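Variant surface glycoprotein MITAT 1.1 (Trypanosoma brucei brucei, PDB 5LY9) forms a dense coat on the parasite surface, and antigenically distinct versions expressed in series let the trypanosome evade the host immune response. Local coordinates at residues G5-W11 with K122-T126; P13-L17 with Y167-Q171; L214-M218 with L229-Q233. All coordinates share one frame; numbering follows the deposited sequence.

The three contacts gather in one part of the A-type VSG fold, around the first turns of helix 8-21. Contact 1 holds the start of this helix against the loop at 122-126, and contact 2 packs its next turns on the turn at 167-171; their centres lie about 13 Å apart. Contact 3, its centre about 10 Å from that of contact 2, joins the loop 214-218 to 229-233, and Y217 OH and Q171 O, 2.6 Å apart, link the two. Contact 3 also meets contact 1 through apolar side chains, L229 packing on A10, although their centres are about 16 Å apart. None of these segments contributes to the surroundings of the attached glycan.

Contact 1 (G5-W11 with K122-T126); sequences GLKATAW and KCLVT
L6 and L124 lie side by side on two segments of the chain running in the same direction. L6 is bonded to the residues flanking L124, the pattern of a single parallel bridge: L6 N donates to C123 O over 2.8 Å, while the L6 carbonyl accepts from V125 N, so that L6 is gripped through both its amide and its carbonyl. V125 CG2 sets a methyl against the same carbonyl, 3.3 Å from L6 O. In a third bond, 3.1 Å long, A8 N approaches T126 O in the carbonyl plane, on a lone pair. Water extends the pairing at both ends: one molecule joins G5 N to K122 O, another joins T9 N to T126 O.

The bridge runs directly into the start of helix 8-21. K7 is the N-cap residue and its carbonyl takes two bonds, from A10 N and W11 N, whereas the first helical amide, A8 N, is satisfied by T126, in the loop that follows helix 62-114. This pairing thus ties the beginning of the helix to that loop, and C123 anchors the loop further through its disulfide to C190.

The side-chain polar contact belongs to W11. Its indole NE1 donates to V125 O at 2.9 Å with an N-H...O angle of 161°, and the oxygen lies close to the ring plane, which helps to fix the turn of the indole.

Apolar contacts flank this bond. With chi1 at 59°, W11 CG sits between its own backbone N and carbonyl carbon, which brings the indole to L124 and V125. L124 CB covers one face in a CH-pi contact, 4.2 Å from the centroid of the five-membered ring, and L124 CD2 touches W11 CD1 at 3.7 Å; A8 CA lies over the opposite face.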
ATOM      1  N   GLY A   5      -7.770  17.861 -34.411  1.00 22.79           N
ATOM      2  CA  GLY A   5      -7.878  16.994 -33.296  1.00 24.12           C
ATOM      3  C   GLY A   5      -7.047  15.735 -33.324  1.00 23.87           C
ATOM      4  O   GLY A   5      -6.505  15.313 -34.317  1.00 23.08           O
ATOM      5  N   LEU A   6      -6.995  15.112 -32.182  1.00 23.21           N
ATOM      6  CA  LEU A   6      -6.269  13.874 -32.044  1.00 24.57           C
ATOM      7  C   LEU A   6      -7.124  12.658 -32.535  1.00 24.39           C
ATOM      8  O   LEU A   6      -8.278  12.465 -32.078  1.00 23.54           O
ATOM      9  CB  LEU A   6      -5.944  13.725 -30.577  1.00 24.34           C
ATOM     10  CG  LEU A   6      -4.866  12.787 -30.169  1.00 25.76           C
ATOM     11  CD1 LEU A   6      -3.533  13.233 -30.807  1.00 25.98           C
ATOM     12  CD2 LEU A   6      -4.764  12.752 -28.623  1.00 25.72           C
ATOM     13  N   LYS A   7      -6.576  11.883 -33.494  1.00 24.23           N
ATOM     14  CA  LYS A   7      -7.264  10.674 -33.986  1.00 24.85           C
ATOM     15  C   LYS A   7      -7.426   9.626 -32.888  1.00 24.32           C
ATOM     16  O   LYS A   7      -6.560   9.547 -31.994  1.00 23.66           O
ATOM     17  CB  LYS A   7      -6.494  10.017 -35.133  1.00 25.23           C
ATOM     18  CG  LYS A   7      -6.358  10.882 -36.385  1.00 27.41           C
ATOM     19  CD  LYS A   7      -5.373  10.197 -37.327  1.00 28.68           C
ATOM     20  CE  LYS A   7      -5.294  10.798 -38.705  1.00 29.67           C
ATOM     21  NZ  LYS A   7      -4.434   9.978 -39.594  1.00 30.02           N
ATOM     22  N   ALA A   8      -8.459   8.815 -33.020  1.00 23.16           N
ATOM     23  CA  ALA A   8      -8.707   7.691 -32.173  1.00 23.32           C
ATOM     24  C   ALA A   8      -7.547   6.710 -32.144  1.00 24.46           C
ATOM     25  O   ALA A   8      -7.333   6.070 -31.133  1.00 23.41           O
ATOM     26  CB  ALA A   8     -10.009   6.987 -32.615  1.00 24.08           C
ATOM     27  N   THR A   9      -6.742   6.608 -33.204  1.00 24.45           N
ATOM     28  CA  THR A   9      -5.566   5.730 -33.193  1.00 24.84           C
ATOM     29  C   THR A   9      -4.595   6.178 -32.084  1.00 25.68           C
ATOM     30  O   THR A   9      -3.848   5.335 -31.555  1.00 25.97           O
ATOM     31  CB  THR A   9      -4.819   5.738 -34.535  1.00 24.96           C
ATOM     32  OG1 THR A   9      -4.587   7.080 -34.898  1.00 26.39           O
ATOM     33  CG2 THR A   9      -5.580   5.028 -35.587  1.00 26.07           C
ATOM     34  N   ALA A  10      -4.629   7.471 -31.715  1.00 24.62           N
ATOM     35  CA  ALA A  10      -3.778   8.002 -30.666  1.00 24.09           C
ATOM     36  C   ALA A  10      -4.428   8.015 -29.303  1.00 24.14           C
ATOM     37  O   ALA A  10      -3.734   7.706 -28.304  1.00 24.21           O
ATOM     38  CB  ALA A  10      -3.289   9.416 -31.033  1.00 24.69           C
ATOM     39  N   TRP A  11      -5.683   8.419 -29.184  1.00 23.32           N
ATOM     40  CA  TRP A  11      -6.314   8.452 -27.845  1.00 23.55           C
ATOM     41  C   TRP A  11      -6.904   7.126 -27.382  1.00 22.34           C
ATOM     42  O   TRP A  11      -7.078   6.905 -26.181  1.00 21.59           O
ATOM     43  CB  TRP A  11      -7.342   9.590 -27.691  1.00 22.82           C
ATOM     44  CG  TRP A  11      -8.465   9.597 -28.605  1.00 23.78           C
ATOM     45  CD1 TRP A  11      -8.610  10.376 -29.718  1.00 25.15           C
ATOM     46  CD2 TRP A  11      -9.678   8.835 -28.511  1.00 25.45           C
ATOM     47  NE1 TRP A  11      -9.815  10.121 -30.300  1.00 24.83           N
ATOM     48  CE2 TRP A  11     -10.507   9.227 -29.569  1.00 25.08           C
ATOM     49  CE3 TRP A  11     -10.152   7.895 -27.629  1.00 25.68           C
ATOM     50  CZ2 TRP A  11     -11.705   8.661 -29.786  1.00 26.95           C
ATOM     51  CZ3 TRP A  11     -11.327   7.373 -27.818  1.00 27.59           C
ATOM     52  CH2 TRP A  11     -12.127   7.746 -28.902  1.00 27.07           C
ATOM     53  N   LYS A 122     -12.962  20.703 -32.015  1.00 25.58           N
ATOM     54  CA  LYS A 122     -13.148  19.311 -31.653  1.00 26.09           C
ATOM     55  C   LYS A 122     -11.781  18.727 -31.444  1.00 24.43           C
ATOM     56  O   LYS A 122     -10.964  18.772 -32.348  1.00 23.58           O
ATOM     57  CB  LYS A 122     -13.873  18.554 -32.762  1.00 28.91           C
ATOM     58  CG  LYS A 122     -15.215  19.089 -33.144  1.00 30.60           C
ATOM     59  CD  LYS A 122     -15.911  18.339 -34.234  1.00 29.96           C
ATOM     60  CE  LYS A 122     -17.314  18.937 -34.301  1.00 30.87           C
ATOM     61  NZ  LYS A 122     -17.987  18.460 -35.531  1.00 32.44           N
ATOM     62  N   CYS A 123     -11.524  18.141 -30.257  1.00 24.52           N
ATOM     63  CA  CYS A 123     -10.149  17.679 -29.946  1.00 25.40           C
ATOM     64  C   CYS A 123      -9.928  16.160 -29.905  1.00 25.25           C
ATOM     65  O   CYS A 123      -8.831  15.649 -30.197  1.00 27.60           O
ATOM     66  CB  CYS A 123      -9.648  18.319 -28.652  1.00 26.72           C
ATOM     67  SG  CYS A 123      -9.229  20.057 -28.738  1.00 27.72           S
ATOM     68  N   LEU A 124     -10.935  15.422 -29.515  1.00 24.27           N
ATOM     69  CA  LEU A 124     -10.878  13.967 -29.620  1.00 24.29           C
ATOM     70  C   LEU A 124     -11.772  13.589 -30.757  1.00 24.34           C
ATOM     71  O   LEU A 124     -12.978  13.694 -30.638  1.00 24.30           O
ATOM     72  CB  LEU A 124     -11.331  13.273 -28.343  1.00 24.77           C
ATOM     73  CG  LEU A 124     -10.438  13.503 -27.123  1.00 25.76           C
ATOM     74  CD1 LEU A 124     -11.006  12.652 -25.979  1.00 26.88           C
ATOM     75  CD2 LEU A 124      -8.967  13.188 -27.334  1.00 24.11           C
ATOM     76  N   VAL A 125     -11.156  13.205 -31.849  1.00 24.00           N
ATOM     77  CA  VAL A 125     -11.865  12.911 -33.059  1.00 24.55           C
ATOM     78  C   VAL A 125     -11.646  11.485 -33.506  1.00 26.08           C
ATOM     79  O   VAL A 125     -10.855  10.720 -32.915  1.00 25.30           O
ATOM     80  CB  VAL A 125     -11.479  13.926 -34.199  1.00 23.79           C
ATOM     81  CG1 VAL A 125     -11.901  15.308 -33.794  1.00 23.28           C
ATOM     82  CG2 VAL A 125      -9.990  13.852 -34.593  1.00 23.85           C
ATOM     83  N   THR A 126     -12.376  11.076 -34.554  1.00 24.52           N
ATOM     84  CA  THR A 126     -12.325   9.705 -34.981  1.00 25.36           C
ATOM     85  C   THR A 126     -11.220   9.541 -35.992  1.00 25.38           C
ATOM     86  O   THR A 126     -10.041   9.248 -35.644  1.00 26.32           O
ATOM     87  CB  THR A 126     -13.690   9.230 -35.478  1.00 27.23           C
ATOM     88  OG1 THR A 126     -14.050  10.053 -36.613  1.00 26.88           O
ATOM     89  CG2 THR A 126     -14.680   9.317 -34.387  1.00 28.24           C
TER
HETATM   90  O   HOH W   1     -10.386  18.645 -35.100  1.00 22.94           O
HETATM   91  O   HOH W   2      -8.284   7.161 -36.007  1.00 26.91           O

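Contact 2 (P13-L17 with Y167-Q171); sequences PLCKL and YPNLQ
P13 presents one side of its ring to the turn at 167-171, with both CB and CG 3.3 Å from N169 O. Beside it L170 pushes a branch toward the helix: CD2 lies 3.8 Å from P13 CB and 4.0 Å from L14 CD2, and the L14 and L170 side chains cross at about a right angle. One turn further along, L17 points at Y167. With its CG anti to the backbone N (chi1 176°), L17 brings both methyls to the CD2-CE2 edge of the phenol, CD1 in the ring plane and CD2 oblique to it, 3.8 Å from Y167 CD2. K16 passes N169 nearly at right angles, and the N169 amide nitrogen is hydrogen-bonded to E161. No hydrogen bond joins the two segments; apolar side chains make most of the contact, with the N169 carbonyl against the P13 ring.

The partner segment is a type I turn from Y167 to L170, which sets Y167 and L170 against successive parts of a helix kinked at P13. Around them, W246 of helix 244-254 packs on L14, L17 and L170 and meets Y167 edge-to-face, helix 62-114 adds L101, I105 and L109, and the C15-C145 disulfide ties helix 8-21 to the residue just past strand 143-144.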
ATOM      1  N   PRO A  13      -5.593   4.167 -27.353  1.00 21.12           N
ATOM      2  CA  PRO A  13      -4.608   3.477 -26.483  1.00 20.95           C
ATOM      3  C   PRO A  13      -4.491   4.120 -25.091  1.00 21.39           C
ATOM      4  O   PRO A  13      -4.177   3.410 -24.108  1.00 21.10           O
ATOM      5  CB  PRO A  13      -3.305   3.588 -27.272  1.00 21.11           C
ATOM      6  CG  PRO A  13      -3.751   3.603 -28.668  1.00 21.27           C
ATOM      7  CD  PRO A  13      -5.040   4.397 -28.700  1.00 21.68           C
ATOM      8  N   LEU A  14      -4.678   5.432 -24.976  1.00 20.48           N
ATOM      9  CA  LEU A  14      -4.695   6.064 -23.691  1.00 21.13           C
ATOM     10  C   LEU A  14      -5.900   5.655 -22.873  1.00 20.64           C
ATOM     11  O   LEU A  14      -5.772   5.441 -21.668  1.00 20.49           O
ATOM     12  CB  LEU A  14      -4.623   7.615 -23.782  1.00 21.97           C
ATOM     13  CG  LEU A  14      -3.257   8.116 -24.337  1.00 22.41           C
ATOM     14  CD1 LEU A  14      -3.405   9.549 -24.762  1.00 24.38           C
ATOM     15  CD2 LEU A  14      -2.130   7.956 -23.336  1.00 23.20           C
ATOM     16  N   CYS A  15      -7.069   5.587 -23.506  1.00 19.86           N
ATOM     17  CA  CYS A  15      -8.286   5.032 -22.828  1.00 20.75           C
ATOM     18  C   CYS A  15      -8.068   3.584 -22.319  1.00 19.98           C
ATOM     19  O   CYS A  15      -8.405   3.241 -21.220  1.00 20.17           O
ATOM     20  CB  CYS A  15      -9.502   5.050 -23.715  1.00 21.77           C
ATOM     21  SG  CYS A  15     -10.095   6.721 -24.075  1.00 23.73           S
ATOM     22  N   LYS A  16      -7.432   2.749 -23.132  1.00 20.54           N
ATOM     23  CA  LYS A  16      -7.101   1.383 -22.720  1.00 20.98           C
ATOM     24  C   LYS A  16      -6.167   1.395 -21.532  1.00 20.24           C
ATOM     25  O   LYS A  16      -6.350   0.610 -20.601  1.00 19.05           O
ATOM     26  CB  LYS A  16      -6.470   0.596 -23.898  1.00 23.13           C
ATOM     27  CG  LYS A  16      -7.457   0.265 -25.006  1.00 23.71           C
ATOM     28  CD  LYS A  16      -6.708  -0.211 -26.262  1.00 27.31           C
ATOM     29  CE  LYS A  16      -6.110  -1.542 -26.217  1.00 30.87           C
ATOM     30  NZ  LYS A  16      -5.596  -2.057 -27.553  1.00 33.84           N
ATOM     31  N   LEU A  17      -5.180   2.262 -21.555  1.00 19.60           N
ATOM     32  CA  LEU A  17      -4.213   2.314 -20.460  1.00 19.28           C
ATOM     33  C   LEU A  17      -4.874   2.791 -19.198  1.00 19.97           C
ATOM     34  O   LEU A  17      -4.653   2.176 -18.140  1.00 19.00           O
ATOM     35  CB  LEU A  17      -3.032   3.184 -20.829  1.00 20.34           C
ATOM     36  CG  LEU A  17      -1.941   3.434 -19.768  1.00 20.64           C
ATOM     37  CD1 LEU A  17      -1.304   2.101 -19.329  1.00 21.17           C
ATOM     38  CD2 LEU A  17      -0.864   4.426 -20.243  1.00 20.27           C
ATOM     39  N   TYR A 167       4.902   0.240 -22.781  1.00 21.13           N
ATOM     40  CA  TYR A 167       3.519   0.545 -23.133  1.00 21.41           C
ATOM     41  C   TYR A 167       3.314   0.273 -24.619  1.00 21.21           C
ATOM     42  O   TYR A 167       3.440   1.172 -25.481  1.00 21.63           O
ATOM     43  CB  TYR A 167       3.207   2.018 -22.832  1.00 21.13           C
ATOM     44  CG  TYR A 167       3.477   2.428 -21.400  1.00 21.26           C
ATOM     45  CD1 TYR A 167       4.778   2.786 -20.978  1.00 21.45           C
ATOM     46  CD2 TYR A 167       2.443   2.484 -20.476  1.00 20.27           C
ATOM     47  CE1 TYR A 167       4.961   3.233 -19.632  1.00 20.69           C
ATOM     48  CE2 TYR A 167       2.611   2.939 -19.214  1.00 19.84           C
ATOM     49  CZ  TYR A 167       3.865   3.283 -18.791  1.00 19.69           C
ATOM     50  OH  TYR A 167       3.980   3.690 -17.477  1.00 18.61           O
ATOM     51  N   PRO A 168       3.014  -0.973 -24.943  1.00 21.46           N
ATOM     52  CA  PRO A 168       3.176  -1.393 -26.374  1.00 22.98           C
ATOM     53  C   PRO A 168       2.163  -0.799 -27.330  1.00 22.87           C
ATOM     54  O   PRO A 168       2.463  -0.682 -28.527  1.00 23.52           O
ATOM     55  CB  PRO A 168       2.977  -2.913 -26.322  1.00 22.74           C
ATOM     56  CG  PRO A 168       2.238  -3.134 -25.058  1.00 22.46           C
ATOM     57  CD  PRO A 168       2.782  -2.138 -24.082  1.00 20.81           C
ATOM     58  N   ASN A 169       0.999  -0.402 -26.823  1.00 22.25           N
ATOM     59  CA  ASN A 169      -0.058   0.109 -27.704  1.00 22.11           C
ATOM     60  C   ASN A 169      -0.050   1.612 -27.891  1.00 22.42           C
ATOM     61  O   ASN A 169      -0.777   2.126 -28.771  1.00 21.66           O
ATOM     62  CB  ASN A 169      -1.411  -0.431 -27.266  1.00 22.69           C
ATOM     63  CG  ASN A 169      -1.473  -1.925 -27.379  1.00 24.10           C
ATOM     64  OD1 ASN A 169      -0.996  -2.491 -28.361  1.00 26.15           O
ATOM     65  ND2 ASN A 169      -2.091  -2.582 -26.408  1.00 25.21           N
ATOM     66  N   LEU A 170       0.718   2.356 -27.076  1.00 22.51           N
ATOM     67  CA  LEU A 170       0.859   3.781 -27.290  1.00 22.38           C
ATOM     68  C   LEU A 170       1.613   4.076 -28.525  1.00 22.99           C
ATOM     69  O   LEU A 170       2.703   3.520 -28.791  1.00 23.11           O
ATOM     70  CB  LEU A 170       1.565   4.477 -26.106  1.00 24.42           C
ATOM     71  CG  LEU A 170       0.845   4.404 -24.755  1.00 27.86           C
ATOM     72  CD1 LEU A 170       1.435   5.412 -23.783  1.00 27.91           C
ATOM     73  CD2 LEU A 170      -0.636   4.452 -24.684  1.00 29.16           C
ATOM     74  N   GLN A 171       1.044   4.963 -29.329  1.00 23.64           N
ATOM     75  CA  GLN A 171       1.644   5.354 -30.584  1.00 24.64           C
ATOM     76  C   GLN A 171       2.757   6.320 -30.370  1.00 24.74           C
ATOM     77  O   GLN A 171       2.856   6.958 -29.290  1.00 22.12           O
ATOM     78  CB  GLN A 171       0.588   6.043 -31.456  1.00 26.43           C
ATOM     79  CG  GLN A 171      -0.624   5.173 -31.706  1.00 27.40           C
ATOM     80  CD  GLN A 171      -0.210   3.850 -32.307  1.00 28.94           C
ATOM     81  OE1 GLN A 171      -0.129   2.818 -31.607  1.00 33.80           O
ATOM     82  NE2 GLN A 171       0.231   3.908 -33.513  1.00 29.56           N
TER

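Contact 3 (L214-M218 with L229-Q233); sequences LAGYM and LANMQ
M218 and L229 face each other as an antiparallel, non-hydrogen-bonded pair with CA atoms 4.8 Å apart, and next to them A230 N donates to Y217 O over 2.9 Å, approaching nearly along the C=O axis. Y217 and M218 both face one residue of strand 211-213, a classic beta bulge at the start of strand 218-220 in a small antiparallel sheet. The preceding loop is tight: Y217 N returns to L214 O, and L214, A215 and G216 all have positive phi, 98° at G216. Here L214 N and A215 N both bind E107 of the second subunit, two backbone amides sharing one carboxylate across the dimer interface.

Y217 supplies most of the side-chain contact. Its CG is anti to the backbone N (chi1 171°), which carries the ring across strand 228-229 and the residues after it. L229 CD2 lies over one ring face while L229 CD1 reaches the hydroxyl, 3.7 Å from Y217 OH. At the ring edge, in plane, stands the carbonyl oxygen of A230, 3.3 Å from Y217 CE1. M232 folds back through bends at chi2 and chi3, bringing CG within 3.6 Å of Y217 CD1; its sulfur, 5.3 Å from the ring centroid and well off the normal, makes an oblique Met-aromatic contact. On the face of the sheet that carries M218 and L229, these side chains run side by side, the methyl CE of M218 3.5 Å from L229 CD2. Further on, N231 OD1 accepts from Q233 N, closing an Asx turn.

The phenol is held at both ends: the ring by L229, M232 and the A230 carbonyl oxygen at its edge, the hydroxyl by its bond to Q171 O, so a buried polar group has a partner and the ring's position is probably well fixed.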
ATOM      1  N   LEU A 214       0.476  15.402 -20.893  1.00 21.60           N
ATOM      2  CA  LEU A 214       0.282  13.971 -20.645  1.00 21.10           C
ATOM      3  C   LEU A 214       1.506  13.431 -19.896  1.00 21.29           C
ATOM      4  O   LEU A 214       2.103  12.378 -20.293  1.00 20.06           O
ATOM      5  CB  LEU A 214      -0.029  13.198 -21.927  1.00 22.01           C
ATOM      6  CG  LEU A 214      -1.502  13.291 -22.380  1.00 22.59           C
ATOM      7  CD1 LEU A 214      -1.666  13.026 -23.847  1.00 24.13           C
ATOM      8  CD2 LEU A 214      -2.426  12.382 -21.575  1.00 23.97           C
ATOM      9  N   ALA A 215       1.944  14.177 -18.872  1.00 22.19           N
ATOM     10  CA  ALA A 215       3.127  13.799 -18.056  1.00 22.33           C
ATOM     11  C   ALA A 215       4.369  13.456 -18.883  1.00 21.90           C
ATOM     12  O   ALA A 215       5.162  12.584 -18.559  1.00 20.80           O
ATOM     13  CB  ALA A 215       2.734  12.662 -17.121  1.00 22.65           C
ATOM     14  N   GLY A 216       4.572  14.222 -19.944  1.00 21.92           N
ATOM     15  CA  GLY A 216       5.760  14.093 -20.778  1.00 23.27           C
ATOM     16  C   GLY A 216       5.598  13.269 -22.047  1.00 23.22           C
ATOM     17  O   GLY A 216       6.507  13.197 -22.856  1.00 25.93           O
ATOM     18  N   TYR A 217       4.487  12.594 -22.236  1.00 22.13           N
ATOM     19  CA  TYR A 217       4.304  11.773 -23.406  1.00 21.52           C
ATOM     20  C   TYR A 217       4.151  12.601 -24.666  1.00 22.43           C
ATOM     21  O   TYR A 217       4.701  12.244 -25.748  1.00 22.73           O
ATOM     22  CB  TYR A 217       3.046  10.890 -23.213  1.00 21.69           C
ATOM     23  CG  TYR A 217       2.561  10.121 -24.373  1.00 21.02           C
ATOM     24  CD1 TYR A 217       3.423   9.352 -25.151  1.00 21.76           C
ATOM     25  CD2 TYR A 217       1.230  10.083 -24.668  1.00 21.86           C
ATOM     26  CE1 TYR A 217       2.938   8.627 -26.230  1.00 22.08           C
ATOM     27  CE2 TYR A 217       0.740   9.370 -25.738  1.00 21.38           C
ATOM     28  CZ  TYR A 217       1.560   8.576 -26.492  1.00 21.87           C
ATOM     29  OH  TYR A 217       1.083   7.863 -27.590  1.00 21.84           O
ATOM     30  N   MET A 218       3.410  13.706 -24.547  1.00 20.66           N
ATOM     31  CA  MET A 218       3.005  14.508 -25.700  1.00 22.07           C
ATOM     32  C   MET A 218       3.717  15.845 -25.682  1.00 22.33           C
ATOM     33  O   MET A 218       3.787  16.487 -24.652  1.00 22.88           O
ATOM     34  CB  MET A 218       1.486  14.739 -25.774  1.00 23.42           C
ATOM     35  CG  MET A 218       1.074  15.690 -26.908  1.00 25.85           C
ATOM     36  SD  MET A 218      -0.729  16.001 -26.897  1.00 28.94           S
ATOM     37  CE  MET A 218      -1.093  14.652 -27.800  1.00 26.12           C
ATOM     38  N   LEU A 229       4.367  12.479 -30.216  1.00 23.67           N
ATOM     39  CA  LEU A 229       4.066  11.474 -29.207  1.00 23.00           C
ATOM     40  C   LEU A 229       5.350  10.664 -29.061  1.00 22.94           C
ATOM     41  O   LEU A 229       5.896  10.159 -30.017  1.00 24.50           O
ATOM     42  CB  LEU A 229       2.892  10.569 -29.632  1.00 23.26           C
ATOM     43  CG  LEU A 229       1.578  11.265 -29.956  1.00 23.32           C
ATOM     44  CD1 LEU A 229       0.572  10.210 -30.399  1.00 25.11           C
ATOM     45  CD2 LEU A 229       1.051  12.029 -28.762  1.00 23.96           C
ATOM     46  N   ALA A 230       5.797  10.518 -27.820  1.00 23.79           N
ATOM     47  CA  ALA A 230       7.053   9.933 -27.532  1.00 23.43           C
ATOM     48  C   ALA A 230       6.921   8.425 -27.662  1.00 24.29           C
ATOM     49  O   ALA A 230       5.868   7.894 -27.552  1.00 23.40           O
ATOM     50  CB  ALA A 230       7.483  10.287 -26.103  1.00 24.30           C
ATOM     51  N   ASN A 231       8.061   7.750 -27.839  1.00 24.95           N
ATOM     52  CA  ASN A 231       8.053   6.303 -27.881  1.00 25.25           C
ATOM     53  C   ASN A 231       8.164   5.700 -26.486  1.00 24.35           C
ATOM     54  O   ASN A 231       9.237   5.733 -25.856  1.00 23.15           O
ATOM     55  CB  ASN A 231       9.159   5.852 -28.798  1.00 27.29           C
ATOM     56  CG  ASN A 231       9.117   4.379 -29.061  1.00 29.88           C
ATOM     57  OD1 ASN A 231       8.526   3.603 -28.302  1.00 29.36           O
ATOM     58  ND2 ASN A 231       9.832   3.962 -30.123  1.00 31.67           N
ATOM     59  N   MET A 232       7.044   5.134 -26.046  1.00 23.40           N
ATOM     60  CA  MET A 232       6.883   4.574 -24.704  1.00 24.05           C
ATOM     61  C   MET A 232       6.879   3.037 -24.779  1.00 24.29           C
ATOM     62  O   MET A 232       6.676   2.397 -23.770  1.00 23.35           O
ATOM     63  CB  MET A 232       5.570   5.026 -24.063  1.00 22.65           C
ATOM     64  CG  MET A 232       5.330   6.516 -24.123  1.00 23.51           C
ATOM     65  SD  MET A 232       6.701   7.550 -23.524  1.00 26.40           S
ATOM     66  CE  MET A 232       6.527   7.238 -21.821  1.00 22.64           C
ATOM     67  N   GLN A 233       7.053   2.461 -25.972  1.00 24.77           N
ATOM     68  CA  GLN A 233       6.932   1.029 -26.170  1.00 24.64           C
ATOM     69  C   GLN A 233       8.127   0.328 -25.525  1.00 25.28           C
ATOM     70  O   GLN A 233       7.937  -0.664 -24.936  1.00 26.76           O
ATOM     71  CB  GLN A 233       6.750   0.687 -27.661  1.00 25.41           C
ATOM     72  CG  GLN A 233       5.511   1.370 -28.241  1.00 25.00           C
ATOM     73  CD  GLN A 233       5.317   1.091 -29.714  1.00 27.42           C
ATOM     74  OE1 GLN A 233       6.150   0.462 -30.340  1.00 31.13           O
ATOM     75  NE2 GLN A 233       4.296   1.640 -30.287  1.00 26.38           N
TER